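Long-range contact in glucose-6-phosphate isomerase (Chlamydia trachomatis D/UW-3/CX, PDB 6OTU), which catalyses the reversible isomerisation of glucose-6-phosphate to fructose-6-phosphate: residues 153-158 with 206-211. Numbering follows the deposited sequence.
Sequences VQIGIG and VVVVSK. With G6Q (glucose-6-phosphate), chain E.
Val207 N donates to Val153 O, Ile155 N to Val207 O and Val209 N to Ile155 O, so that Ile155 and Val207 each both give and accept across the pair. The last bond is the straightest, with 176° at the hydrogen and 2.8 Å between Val209 N and Ile155 O; the other two are more bent at the hydrogen. The strand axes run in the same direction at 22°, a parallel pairing with Val153, Gln154 and Ile155 opposite Val206, Val207 and Val208. Weaker CA-H...O contacts fill in between, Gln154 CA lying 3.4 Å from Val207 O.

Side-chain packing differs on the two faces. On one, Ile155 CG1 stands beside its own backbone N (chi1 -63°), which carries CD1 back to Val206 CG1 at 3.6 Å; helix 216-231 covers this side. On the other, the bent chain of Gln154 brings its amide against Val209 CG2, 3.6 Å from CD, while NE2 is hydrogen-bonded to Ser160 O.

These are neighbouring inner strands of a five-stranded parallel sheet, the core of an SIS-type domain of the phosphoglucose isomerase family, and the loops leaving their C-terminal ends form part of the sugar phosphate site. Beyond the paired residues the chains separate, and a water bridges them: it accepts from Ile157 N and donates to Val209 O and to O3P of glucose-6-phosphate.

The phosphate is gripped directly from residues 210-211. Ser210 OG donates to O3P of the ligand at 2.9 Å, and Lys211 N to its O1P at 2.7 Å. Lys211 NZ instead reaches the carbonyls of Asp264 and Ile266. On the 153-158 side, Ile157 CG2 lies 3.9 Å from C6 of glucose-6-phosphate, and Ile157 also packs on His386 of the second subunit.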
ATOM      1  N   VAL A 153     -21.025  -2.813  11.173  1.00 41.47           N
ATOM      2  CA  VAL A 153     -19.915  -3.708  10.830  1.00 38.65           C
ATOM      3  C   VAL A 153     -20.167  -4.277   9.442  1.00 30.60           C
ATOM      4  O   VAL A 153     -21.106  -5.055   9.245  1.00 30.87           O
ATOM      5  CB  VAL A 153     -19.747  -4.842  11.847  1.00 39.42           C
ATOM      6  CG1 VAL A 153     -18.638  -5.789  11.391  1.00 30.70           C
ATOM      7  CG2 VAL A 153     -19.450  -4.274  13.235  1.00 36.13           C
ATOM      8  N   GLN A 154     -19.339  -3.902   8.478  1.00 33.36           N
ATOM      9  CA  GLN A 154     -19.473  -4.433   7.129  1.00 34.24           C
ATOM     10  C   GLN A 154     -18.627  -5.690   7.009  1.00 31.77           C
ATOM     11  O   GLN A 154     -17.402  -5.633   7.147  1.00 30.11           O
ATOM     12  CB  GLN A 154     -19.054  -3.408   6.079  1.00 37.25           C
ATOM     13  CG  GLN A 154     -19.221  -3.900   4.658  1.00 39.30           C
ATOM     14  CD  GLN A 154     -19.837  -2.861   3.727  1.00 40.18           C
ATOM     15  OE1 GLN A 154     -20.713  -2.078   4.126  1.00 34.10           O
ATOM     16  NE2 GLN A 154     -19.392  -2.864   2.471  1.00 35.82           N
ATOM     17  N   ILE A 155     -19.288  -6.816   6.767  1.00 30.61           N
ATOM     18  CA  ILE A 155     -18.646  -8.093   6.495  1.00 37.10           C
ATOM     19  C   ILE A 155     -18.633  -8.280   4.986  1.00 39.60           C
ATOM     20  O   ILE A 155     -19.690  -8.310   4.346  1.00 42.66           O
ATOM     21  CB  ILE A 155     -19.377  -9.256   7.191  1.00 31.12           C
ATOM     22  CG1 ILE A 155     -19.320  -9.098   8.717  1.00 31.07           C
ATOM     23  CG2 ILE A 155     -18.794 -10.595   6.757  1.00 35.34           C
ATOM     24  CD1 ILE A 155     -19.999 -10.214   9.493  1.00 31.53           C
ATOM     25  N   GLY A 156     -17.444  -8.401   4.418  1.00 37.75           N
ATOM     26  CA  GLY A 156     -17.290  -8.509   2.978  1.00 33.92           C
ATOM     27  C   GLY A 156     -15.834  -8.327   2.625  1.00 38.85           C
ATOM     28  O   GLY A 156     -15.030  -7.830   3.421  1.00 38.29           O
ATOM     29  N   ILE A 157     -15.494  -8.734   1.406  1.00 34.77           N
ATOM     30  CA  ILE A 157     -14.100  -8.761   0.987  1.00 31.61           C
ATOM     31  C   ILE A 157     -14.006  -8.276  -0.451  1.00 31.41           C
ATOM     32  O   ILE A 157     -14.996  -8.264  -1.189  1.00 31.74           O
ATOM     33  CB  ILE A 157     -13.507 -10.189   1.154  1.00 31.41           C
ATOM     34  CG1 ILE A 157     -11.965 -10.192   1.091  1.00 31.37           C
ATOM     35  CG2 ILE A 157     -14.154 -11.149   0.173  1.00 32.04           C
ATOM     36  CD1 ILE A 157     -11.332 -11.534   1.548  1.00 31.63           C
ATOM     37  N   GLY A 158     -12.798  -7.855  -0.842  1.00 31.39           N
ATOM     38  CA  GLY A 158     -12.578  -7.454  -2.227  1.00 32.66           C
ATOM     39  C   GLY A 158     -13.421  -6.249  -2.603  1.00 36.14           C
ATOM     40  O   GLY A 158     -13.474  -5.253  -1.875  1.00 31.24           O
ATOM     41  N   VAL A 206     -25.086  -5.402  11.648  1.00 35.93           N
ATOM     42  CA  VAL A 206     -24.097  -6.146  10.868  1.00 36.77           C
ATOM     43  C   VAL A 206     -24.570  -6.208   9.424  1.00 37.84           C
ATOM     44  O   VAL A 206     -25.633  -6.766   9.142  1.00 35.43           O
ATOM     45  CB  VAL A 206     -23.885  -7.564  11.422  1.00 37.61           C
ATOM     46  CG1 VAL A 206     -22.923  -8.339  10.513  1.00 34.87           C
ATOM     47  CG2 VAL A 206     -23.389  -7.520  12.860  1.00 35.59           C
ATOM     48  N   VAL A 207     -23.786  -5.668   8.502  1.00 33.97           N
ATOM     49  CA  VAL A 207     -24.158  -5.619   7.089  1.00 37.47           C
ATOM     50  C   VAL A 207     -23.266  -6.608   6.344  1.00 39.59           C
ATOM     51  O   VAL A 207     -22.069  -6.360   6.147  1.00 34.58           O
ATOM     52  CB  VAL A 207     -24.033  -4.201   6.509  1.00 37.83           C
ATOM     53  CG1 VAL A 207     -24.552  -4.153   5.063  1.00 32.46           C
ATOM     54  CG2 VAL A 207     -24.802  -3.215   7.373  1.00 33.02           C
ATOM     55  N   VAL A 208     -23.844  -7.733   5.942  1.00 36.00           N
ATOM     56  CA  VAL A 208     -23.122  -8.746   5.180  1.00 37.74           C
ATOM     57  C   VAL A 208     -23.270  -8.426   3.694  1.00 36.12           C
ATOM     58  O   VAL A 208     -24.381  -8.444   3.147  1.00 34.55           O
ATOM     59  CB  VAL A 208     -23.635 -10.159   5.499  1.00 40.35           C
ATOM     60  CG1 VAL A 208     -22.622 -11.200   5.051  1.00 37.28           C
ATOM     61  CG2 VAL A 208     -23.929 -10.289   6.984  1.00 33.79           C
ATOM     62  N   VAL A 209     -22.154  -8.134   3.045  1.00 35.15           N
ATOM     63  CA  VAL A 209     -22.141  -7.667   1.669  1.00 41.91           C
ATOM     64  C   VAL A 209     -21.409  -8.719   0.847  1.00 43.38           C
ATOM     65  O   VAL A 209     -20.200  -8.926   1.021  1.00 44.26           O
ATOM     66  CB  VAL A 209     -21.473  -6.286   1.538  1.00 37.37           C
ATOM     67  CG1 VAL A 209     -21.462  -5.831   0.089  1.00 33.10           C
ATOM     68  CG2 VAL A 209     -22.173  -5.258   2.433  1.00 36.19           C
ATOM     69  N   SER A 210     -22.135  -9.387  -0.044  1.00 41.54           N
ATOM     70  CA  SER A 210     -21.523 -10.395  -0.908  1.00 40.51           C
ATOM     71  C   SER A 210     -22.397 -10.530  -2.146  1.00 40.56           C
ATOM     72  O   SER A 210     -23.538 -10.986  -2.037  1.00 42.85           O
ATOM     73  CB  SER A 210     -21.392 -11.731  -0.181  1.00 37.92           C
ATOM     74  OG  SER A 210     -21.272 -12.801  -1.102  1.00 42.40           O
ATOM     75  N   LYS A 211     -21.864 -10.139  -3.308  1.00 42.23           N
ATOM     76  CA  LYS A 211     -22.636 -10.187  -4.549  1.00 39.59           C
ATOM     77  C   LYS A 211     -23.117 -11.605  -4.837  1.00 34.72           C
ATOM     78  O   LYS A 211     -24.324 -11.854  -4.954  1.00 38.22           O
ATOM     79  CB  LYS A 211     -21.800  -9.639  -5.715  1.00 38.32           C
ATOM     80  CG  LYS A 211     -22.472  -9.747  -7.090  1.00 35.80           C
ATOM     81  CD  LYS A 211     -21.725  -8.975  -8.191  1.00 35.99           C
ATOM     82  CE  LYS A 211     -22.236  -9.343  -9.585  1.00 31.76           C
ATOM     83  NZ  LYS A 211     -21.470  -8.688 -10.678  1.00 35.71           N
TER
HETATM   84  C1  G6Q E 604     -14.612  -7.707  -7.713  1.00 50.79           C
HETATM   85  C2  G6Q E 604     -14.045  -9.118  -7.533  1.00 54.40           C
HETATM   86  C3  G6Q E 604     -13.859  -9.525  -6.076  1.00 43.73           C
HETATM   87  C4  G6Q E 604     -15.172  -9.763  -5.322  1.00 33.23           C
HETATM   88  C5  G6Q E 604     -14.932 -10.498  -4.002  1.00 32.86           C
HETATM   89  C6  G6Q E 604     -16.177 -10.584  -3.154  1.00 30.57           C
HETATM   90  O1  G6Q E 604     -14.929  -7.340  -8.796  1.00 45.79           O
HETATM   91  O2  G6Q E 604     -14.861 -10.079  -8.192  1.00 65.05           O
HETATM   92  O3  G6Q E 604     -13.097  -8.531  -5.389  1.00 43.87           O
HETATM   93  O4  G6Q E 604     -15.814  -8.520  -5.047  1.00 28.98           O
HETATM   94  O5  G6Q E 604     -14.420 -11.804  -4.285  1.00 33.71           O
HETATM   95  O6  G6Q E 604     -17.211 -11.230  -3.946  1.00 37.13           O
HETATM   96  P   G6Q E 604     -18.729 -11.279  -3.390  1.00 39.08           P
HETATM   97  O1P G6Q E 604     -19.202  -9.838  -3.291  1.00 36.08           O
HETATM   98  O2P G6Q E 604     -19.486 -12.075  -4.447  1.00 46.74           O
HETATM   99  O3P G6Q E 604     -18.684 -11.974  -2.045  1.00 36.59           O
HETATM  100  O   HOH W   1     -17.863 -10.168   0.129  1.00 41.03           O